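Magnesium and cobalt efflux protein (Bordetella parapertussis, PDB 3JTF) probably takes part in magnesium and cobalt transport, and is represented here by its CBS domain pair, which binds adenosine monophosphate. Local coordinates at residues P67-D70 against I71-V75; G113-M117 against E118-E122. One frame throughout, in Å; residues are numbered along the deposited sequence.

Both contacts are local, each between adjoining segments, and neither encloses a long loop. From the N terminus, the chain passes the sheet of strands 20-21, 40-44 and 51-56 before it reaches contact 1, where the loop at 67-70 turns into the short helix 71-74. The chain then runs through strand 80-82, helix 87-96 and strand 101-105. Strand 111-116 follows, and contact 2 joins its end to helix 117-126. The two contacts are in series and do not nest or cross. They lie on opposite sides of the chain's centre, with centres about 28 Å apart. Contact 1 is at the surface; contact 2 is buried and holds part of the nucleotide pocket.

Contact 1: P67-D70 against I71-V75; sequences PALD and IRSLV
Leu69 lays its two methyl groups against the end of Leu74, with CD2 of Leu69 3.9 Å from CD1 of Leu74. The two side chains cross at about a right angle. Leu69 CG also lies 4.2 Å from CD1 of Ile71, so this leucine meets two residues of the following turn. Next to this apolar patch, Asp70 is the N-cap of the short helix. Its carboxylate OD1 accepts a weak bond from Arg72 N at 3.5 Å. Its backbone O takes Ser73 N at 2.8 Å. Ser73 OG donates to the same oxygen, though 2.5 Å is too short to be taken at face value; chi1 of 59° sets OG between the backbone N and the carbonyl carbon. One water accepts from Ile71 N at 2.7 Å and donates to Leu69 O, with a weaker bond to Asp70 OD1. Arg72 turns its guanidinium elsewhere, to a salt bridge with Glu45. The turn lies at the protein surface. Leu74 is its buried member and packs on Leu55 of strand 51-56. In the loop after that strand, Leu60 touches Ile71 and Leu74, and Arg62 touches Leu69 and Leu74.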
loop_
_atom_site.group_PDB
_atom_site.type_symbol
_atom_site.label_atom_id
_atom_site.label_comp_id
_atom_site.label_asym_id
_atom_site.label_seq_id
_atom_site.Cartn_x
_atom_site.Cartn_y
_atom_site.Cartn_z
ATOM N N PRO B 67 20.442 2.066 -15.914
ATOM C CA PRO B 67 20.933 3.309 -16.548
ATOM C C PRO B 67 19.924 4.051 -17.438
ATOM O O PRO B 67 19.899 5.315 -17.447
ATOM C CB PRO B 67 22.117 2.835 -17.409
ATOM C CG PRO B 67 22.508 1.523 -16.870
ATOM C CD PRO B 67 21.269 0.901 -16.254
ATOM N N ALA B 68 19.135 3.304 -18.200
ATOM C CA ALA B 68 18.196 3.940 -19.123
ATOM C C ALA B 68 16.797 3.430 -18.844
ATOM O O ALA B 68 16.232 2.683 -19.636
ATOM C CB ALA B 68 18.589 3.667 -20.580
ATOM N N LEU B 69 16.241 3.810 -17.711
ATOM C CA LEU B 69 14.934 3.287 -17.340
ATOM C C LEU B 69 13.844 3.894 -18.221
ATOM O O LEU B 69 13.703 5.096 -18.328
ATOM C CB LEU B 69 14.636 3.601 -15.886
ATOM C CG LEU B 69 13.297 3.074 -15.368
ATOM C CD1 LEU B 69 13.084 1.609 -15.755
ATOM C CD2 LEU B 69 13.230 3.256 -13.873
ATOM N N ASP B 70 13.067 3.044 -18.845
ATOM C CA ASP B 70 11.897 3.531 -19.538
ATOM C C ASP B 70 10.660 3.372 -18.620
ATOM O O ASP B 70 10.273 2.266 -18.279
ATOM C CB ASP B 70 11.760 2.779 -20.846
ATOM C CG ASP B 70 10.421 2.987 -21.480
ATOM O OD1 ASP B 70 9.957 4.169 -21.624
ATOM O OD2 ASP B 70 9.839 1.936 -21.822
ATOM N N ILE B 71 10.098 4.491 -18.185
ATOM C CA ILE B 71 9.015 4.507 -17.196
ATOM C C ILE B 71 7.819 3.722 -17.757
ATOM O O ILE B 71 7.084 3.036 -17.044
ATOM C CB ILE B 71 8.529 5.941 -16.930
ATOM C CG1 ILE B 71 9.665 6.938 -16.608
ATOM C CG2 ILE B 71 7.488 5.984 -15.821
ATOM C CD1 ILE B 71 10.885 6.430 -15.841
ATOM N N ARG B 72 7.640 3.828 -19.068
ATOM C CA ARG B 72 6.603 3.081 -19.740
ATOM C C ARG B 72 6.713 1.564 -19.464
ATOM O O ARG B 72 5.712 0.879 -19.295
ATOM C CB ARG B 72 6.615 3.448 -21.228
ATOM C CG ARG B 72 5.422 3.063 -21.967
ATOM C CD ARG B 72 5.595 3.398 -23.451
ATOM N NE ARG B 72 5.473 4.808 -23.756
ATOM C CZ ARG B 72 4.332 5.430 -24.050
ATOM N NH1 ARG B 72 3.161 4.784 -24.023
ATOM N NH2 ARG B 72 4.367 6.711 -24.362
ATOM N N SER B 73 7.920 1.046 -19.302
ATOM C CA SER B 73 8.064 -0.395 -19.030
ATOM C C SER B 73 7.682 -0.774 -17.595
ATOM O O SER B 73 7.431 -1.952 -17.312
ATOM C CB SER B 73 9.468 -0.895 -19.374
ATOM O OG SER B 73 10.433 -0.197 -18.635
ATOM N N LEU B 74 7.567 0.209 -16.709
ATOM C CA LEU B 74 7.113 -0.062 -15.335
ATOM C C LEU B 74 5.594 -0.153 -15.208
ATOM O O LEU B 74 5.088 -0.571 -14.182
ATOM C CB LEU B 74 7.629 1.032 -14.396
ATOM C CG LEU B 74 9.155 1.233 -14.297
ATOM C CD1 LEU B 74 9.487 2.381 -13.331
ATOM C CD2 LEU B 74 9.814 -0.008 -13.810
ATOM N N VAL B 75 4.861 0.311 -16.227
ATOM C CA VAL B 75 3.407 0.424 -16.165
ATOM C C VAL B 75 2.818 -0.974 -16.417
ATOM O O VAL B 75 3.062 -1.561 -17.449
ATOM C CB VAL B 75 2.887 1.465 -17.165
ATOM C CG1 VAL B 75 1.349 1.569 -17.102
ATOM C CG2 VAL B 75 3.528 2.847 -16.879
HETATM O O HOH W 1 11.073 6.656 -19.536
#

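Contact 2: G113-M117 against E118-E122; sequences GLVTM and EDVLE. With AMP (adenosine monophosphate), chain F; SO4 (sulfate ion), chain H.
Asp119 splits its carboxylate between protein and nucleotide. OD2 turns back to the strand and accepts from Thr116 N at 3.1 Å, on its anti side and 30° out of the carboxylate plane. OD1 takes the ribose of AMP, with O2' at 2.7 Å and O3' at 3.2 Å. The side chain has CG beside its own backbone N (chi1 -61°), which brings the carboxylate to the strand end. Thr116 is the N-cap of helix 117-126. Its OG1 lies 2.7 Å from AMP O3' in a hydrogen bond. Its CG2 packs near C3' of the ribose and C8 of the adenine. Leu114 sets both methyls against the adenine, with CD2 3.7 Å from C6. His38, Asp18 and Arg40 also hydrogen-bond AMP. A sulfate, probably from the crystallisation liquor, lies at the start of the helix. It meets Met117 N weakly, and also Arg40.

The helix itself begins with Val120 N bonded to Thr116 O, and Leu121 N bonded to Met117 O. Met117, a selenomethionine, puts CE 4.1 Å from CD1 of Leu121. Both also pack on Leu91 of helix 87-96 and on the second subunit.

O2' and O3' both reach Asp119 OD1; if O3' gives its proton there, it probably accepts from Thr116 OG1. Asp119 OD1 grips both ribose hydroxyls, which is consistent with recognition of the ribose of AMP by this CBS domain pair. The bond from Thr116 N helps hold that carboxylate in place. The N-terminal end of the helix would probably stabilise its negative charge.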
loop_
_atom_site.group_PDB
_atom_site.type_symbol
_atom_site.label_atom_id
_atom_site.label_comp_id
_atom_site.label_asym_id
_atom_site.label_seq_id
_atom_site.Cartn_x
_atom_site.Cartn_y
_atom_site.Cartn_z
ATOM N N GLY B 113 -14.477 4.566 -12.374
ATOM C CA GLY B 113 -13.790 4.743 -11.091
ATOM C C GLY B 113 -12.688 3.731 -10.887
ATOM O O GLY B 113 -12.225 3.103 -11.839
ATOM N N LEU B 114 -12.225 3.641 -9.647
ATOM C CA LEU B 114 -11.266 2.634 -9.240
ATOM C C LEU B 114 -11.680 2.076 -7.875
ATOM O O LEU B 114 -12.470 2.664 -7.148
ATOM C CB LEU B 114 -9.820 3.167 -9.271
ATOM C CG LEU B 114 -9.320 4.158 -8.220
ATOM C CD1 LEU B 114 -9.150 3.517 -6.851
ATOM C CD2 LEU B 114 -7.996 4.801 -8.684
ATOM N N VAL B 115 -11.174 0.909 -7.557
ATOM C CA VAL B 115 -11.539 0.217 -6.341
ATOM C C VAL B 115 -10.337 -0.604 -5.909
ATOM O O VAL B 115 -9.548 -1.069 -6.759
ATOM C CB VAL B 115 -12.834 -0.620 -6.542
ATOM C CG1 VAL B 115 -12.589 -1.771 -7.484
ATOM C CG2 VAL B 115 -13.420 -1.042 -5.172
ATOM N N THR B 116 -10.164 -0.716 -4.596
ATOM C CA THR B 116 -9.089 -1.509 -3.986
ATOM C C THR B 116 -9.623 -2.540 -3.000
ATOM O O THR B 116 -10.774 -2.466 -2.560
ATOM C CB THR B 116 -8.021 -0.650 -3.248
ATOM O OG1 THR B 116 -8.540 -0.151 -2.008
ATOM C CG2 THR B 116 -7.477 0.524 -4.132
HETATM N N MSE B 117 -8.769 -3.513 -2.667
HETATM C CA MSE B 117 -9.151 -4.569 -1.714
HETATM C C MSE B 117 -9.548 -4.001 -0.372
HETATM O O MSE B 117 -10.450 -4.524 0.271
HETATM C CB MSE B 117 -8.035 -5.600 -1.508
HETATM C CG MSE B 117 -8.587 -6.929 -0.844
HETATM SE SE MSE B 117 -7.140 -8.236 -0.769
HETATM C CE MSE B 117 -6.261 -7.476 0.826
ATOM N N GLU B 118 -8.867 -2.934 0.049
ATOM C CA GLU B 118 -9.213 -2.256 1.296
ATOM C C GLU B 118 -10.632 -1.735 1.298
ATOM O O GLU B 118 -11.345 -1.945 2.288
ATOM C CB GLU B 118 -8.228 -1.110 1.584
ATOM C CG GLU B 118 -8.411 -0.382 2.939
ATOM C CD GLU B 118 -7.519 0.919 3.018
ATOM O OE1 GLU B 118 -6.274 0.777 2.922
ATOM O OE2 GLU B 118 -8.044 2.067 3.139
ATOM N N ASP B 119 -11.051 -1.086 0.203
ATOM C CA ASP B 119 -12.434 -0.603 0.064
ATOM C C ASP B 119 -13.436 -1.762 0.197
ATOM O O ASP B 119 -14.475 -1.627 0.805
ATOM C CB ASP B 119 -12.693 0.076 -1.290
ATOM C CG ASP B 119 -11.828 1.317 -1.527
ATOM O OD1 ASP B 119 -11.638 2.104 -0.581
ATOM O OD2 ASP B 119 -11.324 1.460 -2.674
ATOM N N VAL B 120 -13.139 -2.888 -0.438
ATOM C CA VAL B 120 -14.030 -4.040 -0.378
ATOM C C VAL B 120 -14.144 -4.541 1.080
ATOM O O VAL B 120 -15.239 -4.769 1.573
ATOM C CB VAL B 120 -13.509 -5.158 -1.316
ATOM C CG1 VAL B 120 -14.358 -6.427 -1.199
ATOM C CG2 VAL B 120 -13.443 -4.652 -2.795
ATOM N N LEU B 121 -13.004 -4.695 1.754
ATOM C CA LEU B 121 -12.955 -5.238 3.114
ATOM C C LEU B 121 -13.713 -4.327 4.062
ATOM O O LEU B 121 -14.511 -4.788 4.850
ATOM C CB LEU B 121 -11.517 -5.381 3.588
ATOM C CG LEU B 121 -10.748 -6.573 3.042
ATOM C CD1 LEU B 121 -9.239 -6.384 3.365
ATOM C CD2 LEU B 121 -11.314 -7.833 3.632
ATOM N N GLU B 122 -13.496 -3.026 3.929
ATOM C CA GLU B 122 -14.180 -2.060 4.778
ATOM C C GLU B 122 -15.697 -2.113 4.633
ATOM O O GLU B 122 -16.403 -2.090 5.616
ATOM C CB GLU B 122 -13.688 -0.661 4.458
ATOM C CG GLU B 122 -12.288 -0.442 4.962
ATOM C CD GLU B 122 -11.881 0.999 4.950
ATOM O OE1 GLU B 122 -12.193 1.681 3.948
ATOM O OE2 GLU B 122 -11.250 1.438 5.951
HETATM P P AMP F . -3.717 3.554 -0.722
HETATM O O1P AMP F . -3.100 2.954 -1.939
HETATM O O2P AMP F . -3.327 2.919 0.572
HETATM O O3P AMP F . -3.597 5.041 -0.695
HETATM O "O5'" AMP F . -5.296 3.358 -0.805
HETATM C "C5'" AMP F . -6.114 3.972 0.201
HETATM C "C4'" AMP F . -7.428 4.300 -0.439
HETATM O "O4'" AMP F . -7.378 5.414 -1.355
HETATM C "C3'" AMP F . -7.869 3.112 -1.301
HETATM O "O3'" AMP F . -8.416 2.056 -0.505
HETATM C "C2'" AMP F . -8.860 3.804 -2.166
HETATM O "O2'" AMP F . -9.943 4.148 -1.219
HETATM C "C1'" AMP F . -8.059 5.051 -2.567
HETATM N N9 AMP F . -7.023 5.051 -3.662
HETATM C C8 AMP F . -5.934 4.256 -3.882
HETATM N N7 AMP F . -5.235 4.665 -4.981
HETATM C C5 AMP F . -5.867 5.763 -5.458
HETATM C C6 AMP F . -5.663 6.717 -6.559
HETATM N N6 AMP F . -4.647 6.555 -7.413
HETATM N N1 AMP F . -6.566 7.708 -6.727
HETATM C C2 AMP F . -7.585 7.895 -5.886
HETATM N N3 AMP F . -7.813 7.094 -4.830
HETATM C C4 AMP F . -7.009 6.016 -4.592
HETATM S S SO4 H . -5.532 -2.461 -0.960
HETATM O O1 SO4 H . -4.224 -2.834 -0.443
HETATM O O2 SO4 H . -6.566 -3.230 -0.376
HETATM O O3 SO4 H . -5.724 -1.017 -0.711
HETATM O O4 SO4 H . -5.525 -2.618 -2.393
#